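Local coordinates for protein aspartate aminotransferase (Leishmania major, PDB 4H51) that probably transfers the amino group of aspartate to 2-oxoglutarate, using pyridoxal 5'-phosphate as cofactor, and works as a homodimer, at residues Ser87-Val97 and Glu108-Leu116; Thr119-Thr130 and Asn149-Trp159. All blocks are in the same frame, centred on the assembly; numbering follows the deposited sequence. Where two conformers were deposited one is given.

Contact 1: Ser87-Val97 and Glu108-Leu116; sequences SGYQPFIDEAV and ENLVAVQTL
Q114 reaches from strand 110-116 to the start of helix 90-101, laying its long side chain between S87-Y89 and F92. Its CG is anti to the backbone N and the chain runs on extended, which carries the amide away from the strand to the helix N-terminus. There OE1 accepts an almost straight hydrogen bond from Y89 N, 2.9 Å long, with the donor tilted 20° from the carbonyl plane. Y89 is the N-cap residue; a glutamine suits the place because its chain is long enough to bring a carbonyl oxygen to this backbone N-H. Q114 NE2 has a weak hydrogen bond to P306 O. The backbone beside this amide is gripped too, as Q114 N gives a 2.8 Å hydrogen bond to S87 O. Between the two bonds lies G88, with CA 3.5 Å from Q114 OE1. G88 has no side chain to fill the space taken by Q114 CB, and the positive phi of G88 is a backbone shape that glycine adopts easily. F92 crosses Q114 at about a right angle, ring and amide planes 73° apart, with CE2 3.9 Å from Q114 CG. Next to F92, I93 sets CG2 against A112 CB at 3.6 Å, while its CG1 and CD1 lie by the backbone N of Q114. One turn on, V97 touches the same methyl with CG1, and its CG2 slides past L110 CD2 at 4.0 Å in the opposite direction; this end is apolar. Small A112 lets both branched side chains approach the strand. Helix segment 90-97 crosses strand 110-116 at 108°, 8.0 Å between axes, an alpha/beta layer in which a helix covers an outermost strand of the large mixed sheet, as in class I pyridoxal-phosphate aminotransferases.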
ATOM      1  N   SER B  87       9.751  -7.114   1.885  1.00 11.16           N
ATOM      2  CA  SER B  87       8.778  -8.181   2.008  1.00 11.71           C
ATOM      3  C   SER B  87       7.859  -7.992   3.218  1.00 11.23           C
ATOM      4  O   SER B  87       6.833  -8.636   3.312  1.00 10.71           O
ATOM      5  CB  SER B  87       9.481  -9.514   2.188  1.00 12.60           C
ATOM      6  OG  SER B  87      10.298  -9.839   1.097  1.00 14.73           O
ATOM      7  N   GLY B  88       8.236  -7.120   4.146  1.00 11.47           N
ATOM      8  CA  GLY B  88       7.424  -6.920   5.351  1.00 11.20           C
ATOM      9  C   GLY B  88       7.967  -7.609   6.590  1.00 11.72           C
ATOM     10  O   GLY B  88       9.141  -8.000   6.647  1.00 10.90           O
ATOM     11  N   TYR B  89       7.105  -7.701   7.602  1.00 12.12           N
ATOM     12  CA  TYR B  89       7.515  -8.104   8.937  1.00 12.97           C
ATOM     13  C   TYR B  89       7.445  -9.634   9.006  1.00 13.61           C
ATOM     14  O   TYR B  89       6.349 -10.210   9.049  1.00 13.06           O
ATOM     15  CB  TYR B  89       6.628  -7.456  10.001  1.00 13.59           C
ATOM     16  CG  TYR B  89       7.045  -7.716  11.452  1.00 14.85           C
ATOM     17  CD1 TYR B  89       8.362  -7.509  11.871  1.00 15.45           C
ATOM     18  CD2 TYR B  89       6.128  -8.191  12.385  1.00 15.44           C
ATOM     19  CE1 TYR B  89       8.751  -7.763  13.175  1.00 16.75           C
ATOM     20  CE2 TYR B  89       6.504  -8.441  13.692  1.00 16.58           C
ATOM     21  CZ  TYR B  89       7.807  -8.233  14.078  1.00 17.06           C
ATOM     22  OH  TYR B  89       8.191  -8.469  15.386  1.00 19.24           O
ATOM     23  N   GLN B  90       8.611 -10.280   9.044  1.00 13.58           N
ATOM     24  CA  GLN B  90       8.666 -11.744   8.891  1.00 13.78           C
ATOM     25  C   GLN B  90       7.866 -12.529   9.948  1.00 14.09           C
ATOM     26  O   GLN B  90       7.231 -13.509   9.588  1.00 13.95           O
ATOM     27  CB  GLN B  90      10.109 -12.271   8.827  1.00 14.51           C
ATOM     28  CG  GLN B  90      10.249 -13.622   8.112  1.00 14.87           C
ATOM     29  CD  GLN B  90       9.659 -13.651   6.720  1.00 14.69           C
ATOM     30  OE1 GLN B  90       9.915 -12.761   5.916  1.00 16.76           O
ATOM     31  NE2 GLN B  90       8.868 -14.663   6.427  1.00 14.44           N
ATOM     32  N   PRO B  91       7.887 -12.094  11.231  1.00 13.97           N
ATOM     33  CA  PRO B  91       7.107 -12.837  12.212  1.00 14.13           C
ATOM     34  C   PRO B  91       5.597 -12.824  11.890  1.00 13.32           C
ATOM     35  O   PRO B  91       4.892 -13.873  12.015  1.00 13.48           O
ATOM     36  CB  PRO B  91       7.455 -12.147  13.540  1.00 14.35           C
ATOM     37  CG  PRO B  91       8.848 -11.649  13.336  1.00 14.80           C
ATOM     38  CD  PRO B  91       8.848 -11.178  11.891  1.00 14.45           C
ATOM     39  N   PHE B  92       5.098 -11.681  11.440  1.00 12.17           N
ATOM     40  CA  PHE B  92       3.712 -11.603  10.994  1.00 11.74           C
ATOM     41  C   PHE B  92       3.499 -12.582   9.848  1.00 11.54           C
ATOM     42  O   PHE B  92       2.568 -13.402   9.858  1.00 11.20           O
ATOM     43  CB  PHE B  92       3.355 -10.190  10.509  1.00 11.76           C
ATOM     44  CG  PHE B  92       2.096 -10.142   9.693  1.00 11.51           C
ATOM     45  CD1 PHE B  92       0.883 -10.423  10.292  1.00 11.61           C
ATOM     46  CD2 PHE B  92       2.123  -9.851   8.363  1.00 11.57           C
ATOM     47  CE1 PHE B  92      -0.272 -10.428   9.552  1.00 11.56           C
ATOM     48  CE2 PHE B  92       0.961  -9.839   7.605  1.00 11.71           C
ATOM     49  CZ  PHE B  92      -0.238 -10.119   8.211  1.00 11.44           C
ATOM     50  N   ILE B  93       4.357 -12.507   8.852  1.00 11.87           N
ATOM     51  CA  ILE B  93       4.164 -13.334   7.654  1.00 11.93           C
ATOM     52  C   ILE B  93       4.098 -14.830   8.013  1.00 12.73           C
ATOM     53  O   ILE B  93       3.196 -15.540   7.553  1.00 12.47           O
ATOM     54  CB  ILE B  93       5.282 -13.113   6.620  1.00 12.15           C
ATOM     55  CG1 ILE B  93       5.273 -11.663   6.060  1.00 11.68           C
ATOM     56  CG2 ILE B  93       5.193 -14.162   5.480  1.00 12.22           C
ATOM     57  CD1 ILE B  93       6.613 -11.287   5.460  1.00 11.92           C
ATOM     58  N   ASP B  94       5.060 -15.277   8.803  1.00 13.51           N
ATOM     59  CA  ASP B  94       5.157 -16.696   9.222  1.00 14.46           C
ATOM     60  C   ASP B  94       3.933 -17.156   9.983  1.00 14.49           C
ATOM     61  O   ASP B  94       3.364 -18.226   9.673  1.00 15.06           O
ATOM     62  CB  ASP B  94       6.416 -16.953  10.041  1.00 15.51           C
ATOM     63  CG  ASP B  94       7.690 -16.773   9.215  1.00 16.46           C
ATOM     64  OD1 ASP B  94       7.613 -16.630   7.992  1.00 17.05           O
ATOM     65  OD2 ASP B  94       8.777 -16.734   9.803  1.00 17.54           O
ATOM     66  N   GLU B  95       3.499 -16.359  10.954  1.00 14.32           N
ATOM     67  CA  GLU B  95       2.302 -16.710  11.725  1.00 13.99           C
ATOM     68  C   GLU B  95       1.043 -16.667  10.876  1.00 13.71           C
ATOM     69  O   GLU B  95       0.124 -17.521  11.056  1.00 13.16           O
ATOM     70  CB  GLU B  95       2.117 -15.813  12.955  1.00 14.59           C
ATOM     71  CG  GLU B  95       3.152 -15.933  14.061  1.00 15.73           C
ATOM     72  CD  GLU B  95       3.176 -17.267  14.789  1.00 17.59           C
ATOM     73  OE1 GLU B  95       2.242 -18.084  14.654  1.00 18.75           O
ATOM     74  OE2 GLU B  95       4.150 -17.450  15.539  1.00 20.16           O
ATOM     75  N   ALA B  96       0.968 -15.698   9.955  1.00 12.90           N
ATOM     76  CA  ALA B  96      -0.204 -15.519   9.138  1.00 12.72           C
ATOM     77  C   ALA B  96      -0.376 -16.726   8.220  1.00 13.36           C
ATOM     78  O   ALA B  96      -1.465 -17.261   8.110  1.00 13.91           O
ATOM     79  CB  ALA B  96      -0.107 -14.215   8.312  1.00 12.93           C
ATOM     80  N   VAL B  97       0.691 -17.200   7.591  1.00 14.29           N
ATOM     81  CA  VAL B  97       0.521 -18.307   6.642  1.00 15.47           C
ATOM     82  C   VAL B  97       0.189 -19.603   7.394  1.00 17.19           C
ATOM     83  O   VAL B  97      -0.514 -20.480   6.841  1.00 18.51           O
ATOM     84  CB  VAL B  97       1.713 -18.503   5.642  1.00 15.19           C
ATOM     85  CG1 VAL B  97       1.920 -17.231   4.776  1.00 14.79           C
ATOM     86  CG2 VAL B  97       2.961 -18.941   6.343  1.00 15.44           C
ATOM     87  N   GLU B 108       7.395 -25.073   4.820  1.00 40.05           N
ATOM     88  CA  GLU B 108       8.809 -25.005   4.390  1.00 41.15           C
ATOM     89  C   GLU B 108       8.873 -24.887   2.865  1.00 39.62           C
ATOM     90  O   GLU B 108       9.890 -24.473   2.294  1.00 41.20           O
ATOM     91  CB  GLU B 108       9.579 -26.258   4.869  1.00 42.39           C
ATOM     92  N   ASN B 109       7.767 -25.256   2.215  1.00 36.61           N
ATOM     93  CA  ASN B 109       7.655 -25.226   0.761  1.00 32.84           C
ATOM     94  C   ASN B 109       7.056 -23.913   0.220  1.00 29.59           C
ATOM     95  O   ASN B 109       6.670 -23.853  -0.935  1.00 29.02           O
ATOM     96  CB  ASN B 109       6.805 -26.418   0.281  1.00 34.83           C
ATOM     97  N   LEU B 110       6.990 -22.850   1.012  1.00 25.33           N
ATOM     98  CA  LEU B 110       6.246 -21.679   0.534  1.00 23.55           C
ATOM     99  C   LEU B 110       7.049 -20.381   0.555  1.00 20.66           C
ATOM    100  O   LEU B 110       8.037 -20.275   1.276  1.00 19.88           O
ATOM    101  CB  LEU B 110       4.934 -21.552   1.262  1.00 25.67           C
ATOM    102  CG  LEU B 110       4.865 -21.100   2.695  1.00 25.79           C
ATOM    103  CD1 LEU B 110       5.330 -19.657   2.869  1.00 26.09           C
ATOM    104  CD2 LEU B 110       3.415 -21.253   3.163  1.00 26.06           C
ATOM    105  N   VAL B 111       6.686 -19.474  -0.342  1.00 17.06           N
ATOM    106  CA  VAL B 111       7.286 -18.144  -0.443  1.00 16.23           C
ATOM    107  C   VAL B 111       6.162 -17.165  -0.160  1.00 14.46           C
ATOM    108  O   VAL B 111       5.044 -17.292  -0.715  1.00 13.35           O
ATOM    109  CB  VAL B 111       8.080 -17.935  -1.784  1.00 16.69           C
ATOM    110  CG1 VAL B 111       7.297 -18.417  -2.981  1.00 16.72           C
ATOM    111  CG2 VAL B 111       8.570 -16.500  -1.991  1.00 16.92           C
ATOM    112  N   ALA B 112       6.419 -16.208   0.731  1.00 13.00           N
ATOM    113  CA  ALA B 112       5.357 -15.303   1.162  1.00 12.05           C
ATOM    114  C   ALA B 112       5.896 -13.908   1.474  1.00 11.68           C
ATOM    115  O   ALA B 112       7.029 -13.781   1.947  1.00 11.84           O
ATOM    116  CB  ALA B 112       4.663 -15.873   2.412  1.00 11.54           C
ATOM    117  N   VAL B 113       5.077 -12.895   1.220  1.00 10.82           N
ATOM    118  CA  VAL B 113       5.365 -11.517   1.580  1.00 10.50           C
ATOM    119  C   VAL B 113       4.132 -10.917   2.247  1.00 10.11           C
ATOM    120  O   VAL B 113       2.967 -11.391   2.003  1.00  9.82           O
ATOM    121  CB  VAL B 113       5.732 -10.627   0.346  1.00 10.56           C
ATOM    122  CG1 VAL B 113       7.073 -11.048  -0.304  1.00 11.29           C
ATOM    123  CG2 VAL B 113       4.630 -10.624  -0.719  1.00 10.28           C
ATOM    124  N   GLN B 114       4.384  -9.884   3.057  1.00  9.54           N
ATOM    125  CA  GLN B 114       3.343  -9.023   3.568  1.00  9.56           C
ATOM    126  C   GLN B 114       2.831  -8.114   2.441  1.00  9.26           C
ATOM    127  O   GLN B 114       3.605  -7.640   1.593  1.00  9.89           O
ATOM    128  CB  GLN B 114       3.880  -8.207   4.782  1.00  9.47           C
ATOM    129  CG  GLN B 114       2.882  -7.232   5.372  1.00  9.22           C
ATOM    130  CD  GLN B 114       3.426  -6.460   6.518  1.00  9.55           C
ATOM    131  OE1 GLN B 114       4.393  -6.900   7.130  1.00  9.94           O
ATOM    132  NE2 GLN B 114       2.782  -5.314   6.859  1.00  9.36           N
ATOM    133  N   THR B 115       1.538  -7.864   2.431  1.00  9.46           N
ATOM    134  CA  THR B 115       0.892  -7.053   1.410  1.00  9.53           C
ATOM    135  C   THR B 115      -0.013  -6.001   2.035  1.00  9.73           C
ATOM    136  O   THR B 115      -0.298  -6.045   3.222  1.00  9.80           O
ATOM    137  CB  THR B 115       0.010  -7.932   0.498  1.00  9.29           C
ATOM    138  OG1 THR B 115      -0.999  -8.589   1.325  1.00  9.31           O
ATOM    139  CG2 THR B 115       0.881  -8.977  -0.266  1.00  9.48           C
ATOM    140  N   LEU B 116      -0.506  -5.076   1.202  1.00 10.30           N
ATOM    141  CA  LEU B 116      -1.508  -4.112   1.650  0.60 10.37           C
ATOM    142  C   LEU B 116      -2.879  -4.796   1.739  1.00 10.26           C
ATOM    143  O   LEU B 116      -3.761  -4.584   0.913  1.00 10.69           O
ATOM    144  CB  LEU B 116      -1.539  -2.877   0.743  0.60 10.40           C
ATOM    145  CG  LEU B 116      -0.592  -1.736   1.156  0.60 10.90           C
ATOM    146  CD1 LEU B 116      -1.073  -1.100   2.458  0.60 10.43           C
ATOM    147  CD2 LEU B 116       0.883  -2.161   1.262  0.60 10.69           C
TER

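Contact 2: Thr119-Thr130 and Asn149-Trp159; sequences TGAVSLGAKLLT and NHYGVVKAAGW
V153 presses its CG1 against the backbone of S123, 3.5 Å from S123 CA, tighter than usual van der Waals contact. That methyl stands anti to the backbone N (chi1 173°), which aims it at helix 117-129, where V122 CG1 crosses it at 3.8 Å. A turn on, A126 CB meets A157 CB at 3.6 Å; the two small side chains let the end of helix 148-156 lie against helix 117-129. Segments 119-129 and 149-156 lie 8.8 Å apart at their axes, crossing at -39°. The tight part ends at W159. G158, with positive phi, closes helix 148-156 in a Schellman motif, and the indole beyond it turns back to helix 117-129. Its NE1 gives A126 O a 2.9 Å hydrogen bond: A126 O lies in the indole plane, whereas NE1 stands above the carbonyl plane of A126. L129 CB packs at the edge of the same indole, 3.6 Å from CZ2, and W159 also touches I140 and V192 on strands 140-144 and 192-196. The other side is looser and wetter. A water donates to T130 OG1 and A157 O. K127 lays CG on A157 CB while NZ continues to a salt bridge with E301, so a long lysine suits this margin. At the opposite end, T119 CG2 approaches N149 ND2, while both residues bond across to the second subunit: T119 OG1 to its T303, N149 ND2 to its R299 O. The chemistry implies a mostly apolar seam, closed at one end by the W159 bond, whose other end meets the second subunit and, through T119 OG1, the cofactor phosphate on LLP265.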
ATOM      1  N   THR B 119      -6.638  -6.871  -0.753  1.00  9.95           N
ATOM      2  CA  THR B 119      -6.686  -6.220  -2.047  1.00  9.62           C
ATOM      3  C   THR B 119      -5.258  -6.156  -2.573  1.00  9.60           C
ATOM      4  O   THR B 119      -5.011  -6.507  -3.710  1.00  9.30           O
ATOM      5  CB  THR B 119      -7.275  -4.790  -2.019  1.00  9.94           C
ATOM      6  OG1 THR B 119      -8.586  -4.762  -1.413  1.00  9.75           O
ATOM      7  CG2 THR B 119      -7.295  -4.186  -3.443  1.00  9.59           C
ATOM      8  N   GLY B 120      -4.331  -5.693  -1.740  1.00  9.37           N
ATOM      9  CA  GLY B 120      -2.915  -5.605  -2.111  1.00  9.49           C
ATOM     10  C   GLY B 120      -2.374  -6.945  -2.565  1.00  9.48           C
ATOM     11  O   GLY B 120      -1.573  -7.037  -3.515  1.00  9.86           O
ATOM     12  N   ALA B 121      -2.765  -8.014  -1.869  1.00  8.72           N
ATOM     13  CA  ALA B 121      -2.305  -9.350  -2.243  1.00  8.78           C
ATOM     14  C   ALA B 121      -2.878  -9.826  -3.579  1.00  8.97           C
ATOM     15  O   ALA B 121      -2.181 -10.508  -4.347  1.00  9.37           O
ATOM     16  CB  ALA B 121      -2.647 -10.348  -1.097  1.00  8.32           C
ATOM     17  N   VAL B 122      -4.141  -9.485  -3.854  1.00  8.71           N
ATOM     18  CA  VAL B 122      -4.760  -9.875  -5.136  1.00  8.89           C
ATOM     19  C   VAL B 122      -4.043  -9.113  -6.245  1.00  9.21           C
ATOM     20  O   VAL B 122      -3.657  -9.719  -7.218  1.00  9.00           O
ATOM     21  CB  VAL B 122      -6.271  -9.650  -5.188  1.00  8.87           C
ATOM     22  CG1 VAL B 122      -6.844  -9.918  -6.615  1.00  9.27           C
ATOM     23  CG2 VAL B 122      -6.939 -10.556  -4.160  1.00  8.80           C
ATOM     24  N   SER B 123      -3.844  -7.796  -6.075  1.00  9.16           N
ATOM     25  CA  SER B 123      -3.141  -7.018  -7.081  0.60  9.34           C
ATOM     26  C   SER B 123      -1.724  -7.518  -7.312  1.00  9.77           C
ATOM     27  O   SER B 123      -1.287  -7.717  -8.474  1.00  9.33           O
ATOM     28  CB  SER B 123      -3.116  -5.542  -6.662  0.60  9.47           C
ATOM     29  OG  SER B 123      -2.443  -4.764  -7.616  0.60  9.66           O
ATOM     30  N   LEU B 124      -0.975  -7.689  -6.208  1.00  9.70           N
ATOM     31  CA  LEU B 124       0.397  -8.177  -6.307  1.00 10.22           C
ATOM     32  C   LEU B 124       0.480  -9.579  -6.967  1.00 10.17           C
ATOM     33  O   LEU B 124       1.379  -9.838  -7.782  1.00 10.23           O
ATOM     34  CB  LEU B 124       1.099  -8.210  -4.941  1.00 10.06           C
ATOM     35  CG  LEU B 124       2.561  -8.659  -4.926  1.00 10.43           C
ATOM     36  CD1 LEU B 124       3.444  -7.744  -5.752  1.00 11.16           C
ATOM     37  CD2 LEU B 124       3.153  -8.630  -3.506  1.00 10.13           C
ATOM     38  N   GLY B 125      -0.395 -10.475  -6.555  1.00 10.35           N
ATOM     39  CA  GLY B 125      -0.463 -11.821  -7.118  1.00 10.82           C
ATOM     40  C   GLY B 125      -0.794 -11.765  -8.601  1.00 11.09           C
ATOM     41  O   GLY B 125      -0.191 -12.469  -9.397  1.00 12.64           O
ATOM     42  N   ALA B 126      -1.742 -10.931  -8.972  1.00 11.25           N
ATOM     43  CA  ALA B 126      -2.136 -10.797 -10.372  1.00 11.81           C
ATOM     44  C   ALA B 126      -0.962 -10.305 -11.198  1.00 12.38           C
ATOM     45  O   ALA B 126      -0.758 -10.817 -12.301  1.00 11.88           O
ATOM     46  CB  ALA B 126      -3.340  -9.879 -10.548  1.00 11.18           C
ATOM     47  N   LYS B 127      -0.173  -9.360 -10.654  1.00 12.62           N
ATOM     48  CA  LYS B 127       1.051  -8.907 -11.328  1.00 14.05           C
ATOM     49  C   LYS B 127       2.119  -9.967 -11.379  1.00 13.33           C
ATOM     50  O   LYS B 127       2.751 -10.187 -12.404  1.00 13.72           O
ATOM     51  CB  LYS B 127       1.604  -7.626 -10.655  1.00 16.03           C
ATOM     52  CG  LYS B 127       0.669  -6.439 -10.839  1.00 18.92           C
ATOM     53  CD  LYS B 127       1.170  -5.118 -10.250  1.00 21.64           C
ATOM     54  CE  LYS B 127      -0.027  -4.271  -9.814  1.00 24.39           C
ATOM     55  NZ  LYS B 127       0.235  -2.806  -9.633  1.00 28.04           N
ATOM     56  N   LEU B 128       2.343 -10.656 -10.275  1.00 12.72           N
ATOM     57  CA  LEU B 128       3.345 -11.727 -10.277  1.00 12.99           C
ATOM     58  C   LEU B 128       3.069 -12.777 -11.387  1.00 13.13           C
ATOM     59  O   LEU B 128       3.986 -13.297 -12.038  1.00 13.46           O
ATOM     60  CB  LEU B 128       3.367 -12.413  -8.908  1.00 12.66           C
ATOM     61  CG  LEU B 128       4.276 -13.638  -8.721  1.00 13.22           C
ATOM     62  CD1 LEU B 128       5.760 -13.284  -8.864  1.00 13.02           C
ATOM     63  CD2 LEU B 128       4.022 -14.246  -7.346  1.00 13.06           C
ATOM     64  N   LEU B 129       1.798 -13.094 -11.560  1.00 12.99           N
ATOM     65  CA  LEU B 129       1.363 -14.154 -12.493  1.00 13.51           C
ATOM     66  C   LEU B 129       1.639 -13.751 -13.945  1.00 13.99           C
ATOM     67  O   LEU B 129       1.806 -14.620 -14.798  1.00 15.77           O
ATOM     68  CB  LEU B 129      -0.113 -14.466 -12.280  1.00 12.61           C
ATOM     69  CG  LEU B 129      -0.388 -15.338 -11.049  1.00 12.01           C
ATOM     70  CD1 LEU B 129      -1.850 -15.433 -10.715  1.00 11.75           C
ATOM     71  CD2 LEU B 129       0.198 -16.734 -11.098  1.00 12.36           C
ATOM     72  N   THR B 130       1.677 -12.451 -14.227  1.00 13.96           N
ATOM     73  CA  THR B 130       2.046 -11.973 -15.568  1.00 14.73           C
ATOM     74  C   THR B 130       3.509 -12.299 -15.891  1.00 16.08           C
ATOM     75  O   THR B 130       3.908 -12.197 -17.053  1.00 16.40           O
ATOM     76  CB  THR B 130       1.768 -10.468 -15.782  1.00 14.97           C
ATOM     77  OG1 THR B 130       2.731  -9.655 -15.076  1.00 14.41           O
ATOM     78  CG2 THR B 130       0.347 -10.117 -15.341  1.00 13.85           C
ATOM     79  N   ASN B 149     -14.585  -5.617  -7.023  1.00 16.90           N
ATOM     80  CA  ASN B 149     -13.255  -5.124  -7.297  1.00 15.02           C
ATOM     81  C   ASN B 149     -12.313  -6.117  -7.991  1.00 13.45           C
ATOM     82  O   ASN B 149     -11.279  -5.715  -8.469  1.00 13.65           O
ATOM     83  CB  ASN B 149     -12.600  -4.641  -5.996  1.00 15.22           C
ATOM     84  CG  ASN B 149     -11.502  -3.575  -6.219  1.00 15.50           C
ATOM     85  OD1 ASN B 149     -11.622  -2.771  -7.138  1.00 15.27           O
ATOM     86  ND2 ASN B 149     -10.485  -3.501  -5.305  1.00 12.77           N
ATOM     87  N   HIS B 150     -12.628  -7.413  -8.063  1.00 12.28           N
ATOM     88  CA  HIS B 150     -11.731  -8.377  -8.758  1.00 11.41           C
ATOM     89  C   HIS B 150     -11.407  -7.930 -10.163  1.00 11.79           C
ATOM     90  O   HIS B 150     -10.265  -7.979 -10.580  1.00 10.93           O
ATOM     91  CB  HIS B 150     -12.314  -9.809  -8.831  1.00 11.39           C
ATOM     92  CG  HIS B 150     -12.038 -10.671  -7.611  1.00 11.13           C
ATOM     93  ND1 HIS B 150     -12.842 -11.728  -7.251  1.00 11.68           N
ATOM     94  CD2 HIS B 150     -11.032 -10.615  -6.650  1.00 11.52           C
ATOM     95  CE1 HIS B 150     -12.352 -12.290  -6.148  1.00 11.13           C
ATOM     96  NE2 HIS B 150     -11.270 -11.601  -5.766  1.00 11.11           N
ATOM     97  N   TYR B 151     -12.438  -7.547 -10.924  1.00 11.43           N
ATOM     98  CA  TYR B 151     -12.271  -7.209 -12.343  1.00 12.54           C
ATOM     99  C   TYR B 151     -11.245  -6.082 -12.567  1.00 12.21           C
ATOM    100  O   TYR B 151     -10.261  -6.201 -13.353  1.00 12.67           O
ATOM    101  CB  TYR B 151     -13.676  -6.906 -12.981  1.00 13.65           C
ATOM    102  CG  TYR B 151     -13.638  -6.971 -14.498  1.00 14.93           C
ATOM    103  CD1 TYR B 151     -13.185  -5.850 -15.253  1.00 15.34           C
ATOM    104  CD2 TYR B 151     -13.954  -8.150 -15.181  1.00 15.51           C
ATOM    105  CE1 TYR B 151     -13.090  -5.895 -16.660  1.00 16.50           C
ATOM    106  CE2 TYR B 151     -13.834  -8.207 -16.579  1.00 16.48           C
ATOM    107  CZ  TYR B 151     -13.419  -7.085 -17.315  1.00 16.58           C
ATOM    108  OH  TYR B 151     -13.313  -7.155 -18.703  1.00 17.61           O
ATOM    109  N   GLY B 152     -11.434  -4.992 -11.836  1.00 12.56           N
ATOM    110  CA  GLY B 152     -10.555  -3.838 -11.964  1.00 12.51           C
ATOM    111  C   GLY B 152      -9.145  -4.132 -11.532  1.00 12.47           C
ATOM    112  O   GLY B 152      -8.187  -3.683 -12.147  1.00 12.45           O
ATOM    113  N   VAL B 153      -9.007  -4.882 -10.445  1.00 11.81           N
ATOM    114  CA  VAL B 153      -7.699  -5.260  -9.956  1.00 12.24           C
ATOM    115  C   VAL B 153      -6.960  -6.072 -10.992  1.00 12.53           C
ATOM    116  O   VAL B 153      -5.811  -5.814 -11.317  1.00 13.08           O
ATOM    117  CB  VAL B 153      -7.775  -6.026  -8.591  1.00 11.24           C
ATOM    118  CG1 VAL B 153      -6.413  -6.546  -8.221  1.00 11.65           C
ATOM    119  CG2 VAL B 153      -8.322  -5.084  -7.512  1.00 11.21           C
ATOM    120  N   VAL B 154      -7.636  -7.063 -11.558  1.00 13.31           N
ATOM    121  CA  VAL B 154      -6.966  -7.941 -12.514  1.00 13.89           C
ATOM    122  C   VAL B 154      -6.612  -7.216 -13.834  1.00 13.71           C
ATOM    123  O   VAL B 154      -5.518  -7.397 -14.395  1.00 13.11           O
ATOM    124  CB  VAL B 154      -7.866  -9.205 -12.642  1.00 14.77           C
ATOM    125  CG1 VAL B 154      -7.807  -9.882 -13.967  1.00 16.00           C
ATOM    126  CG2 VAL B 154      -7.596 -10.154 -11.450  1.00 13.79           C
ATOM    127  N   LYS B 155      -7.545  -6.418 -14.343  1.00 14.10           N
ATOM    128  CA  LYS B 155      -7.331  -5.526 -15.519  1.00 14.82           C
ATOM    129  C   LYS B 155      -6.122  -4.600 -15.334  1.00 14.80           C
ATOM    130  O   LYS B 155      -5.232  -4.515 -16.196  1.00 14.43           O
ATOM    131  CB  LYS B 155      -8.610  -4.688 -15.765  1.00 16.32           C
ATOM    132  CG  LYS B 155      -8.680  -3.871 -17.069  1.00 18.54           C
ATOM    133  CD  LYS B 155     -10.013  -3.111 -17.187  1.00 19.67           C
ATOM    134  CE  LYS B 155      -9.873  -1.924 -18.162  1.00 22.13           C
ATOM    135  NZ  LYS B 155     -11.172  -1.272 -18.497  1.00 23.02           N
ATOM    136  N   ALA B 156      -6.089  -3.921 -14.193  1.00 14.37           N
ATOM    137  CA  ALA B 156      -5.032  -3.008 -13.893  1.00 14.55           C
ATOM    138  C   ALA B 156      -3.663  -3.691 -13.787  1.00 15.08           C
ATOM    139  O   ALA B 156      -2.641  -3.088 -14.116  1.00 15.28           O
ATOM    140  CB  ALA B 156      -5.350  -2.265 -12.605  1.00 14.85           C
ATOM    141  N   ALA B 157      -3.642  -4.941 -13.326  1.00 14.66           N
ATOM    142  CA  ALA B 157      -2.399  -5.736 -13.320  1.00 15.11           C
ATOM    143  C   ALA B 157      -1.912  -6.191 -14.712  1.00 16.08           C
ATOM    144  O   ALA B 157      -0.847  -6.783 -14.812  1.00 17.13           O
ATOM    145  CB  ALA B 157      -2.592  -6.969 -12.441  1.00 14.92           C
ATOM    146  N   GLY B 158      -2.702  -5.964 -15.776  1.00 15.54           N
ATOM    147  CA  GLY B 158      -2.268  -6.266 -17.141  1.00 16.57           C
ATOM    148  C   GLY B 158      -3.011  -7.418 -17.848  1.00 16.04           C
ATOM    149  O   GLY B 158      -2.667  -7.802 -18.981  1.00 17.05           O
ATOM    150  N   TRP B 159      -4.048  -7.942 -17.230  1.00 14.17           N
ATOM    151  CA  TRP B 159      -4.766  -9.074 -17.819  1.00 14.80           C
ATOM    152  C   TRP B 159      -5.762  -8.625 -18.843  1.00 15.19           C
ATOM    153  O   TRP B 159      -6.664  -7.898 -18.509  1.00 14.94           O
ATOM    154  CB  TRP B 159      -5.433  -9.949 -16.764  1.00 13.98           C
ATOM    155  CG  TRP B 159      -4.395 -10.647 -15.947  1.00 13.55           C
ATOM    156  CD1 TRP B 159      -3.704 -10.140 -14.844  1.00 13.63           C
ATOM    157  CD2 TRP B 159      -3.820 -11.968 -16.176  1.00 14.00           C
ATOM    158  NE1 TRP B 159      -2.810 -11.040 -14.369  1.00 13.60           N
ATOM    159  CE2 TRP B 159      -2.817 -12.161 -15.133  1.00 13.58           C
ATOM    160  CE3 TRP B 159      -4.044 -12.990 -17.084  1.00 14.05           C
ATOM    161  CZ2 TRP B 159      -2.080 -13.304 -15.038  1.00 13.75           C
ATOM    162  CZ3 TRP B 159      -3.293 -14.153 -16.967  1.00 14.45           C
ATOM    163  CH2 TRP B 159      -2.330 -14.309 -15.966  1.00 14.14           C
TER
HETATM  164  O   HOH W   1      -4.017  -4.181  -9.711  1.00 12.25           O
HETATM  165  O   HOH W   2       1.765  -6.639 -14.982  1.00 37.20           O

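In the fold
Contact 1 closes before contact 2 opens along the chain, and their centres lie 19 Å apart. The join is direct, since strand 110-116 of contact 1 leads straight into helix 117-129 of contact 2. The two also touch: T115 OG1 packs on A121 CB, and V113 CG2 on L124 CD2. Strand 110-116 is an outermost strand of the mixed sheet within this chain, whereas the helices of contact 2 pack near its inner strands 140-144 and 192-196. Helix 287-299 adjoins both contacts, meeting V111 and V113 in one, L124 and L128 in the other. Together they lead from the sheet margin to the cofactor and dimer interface.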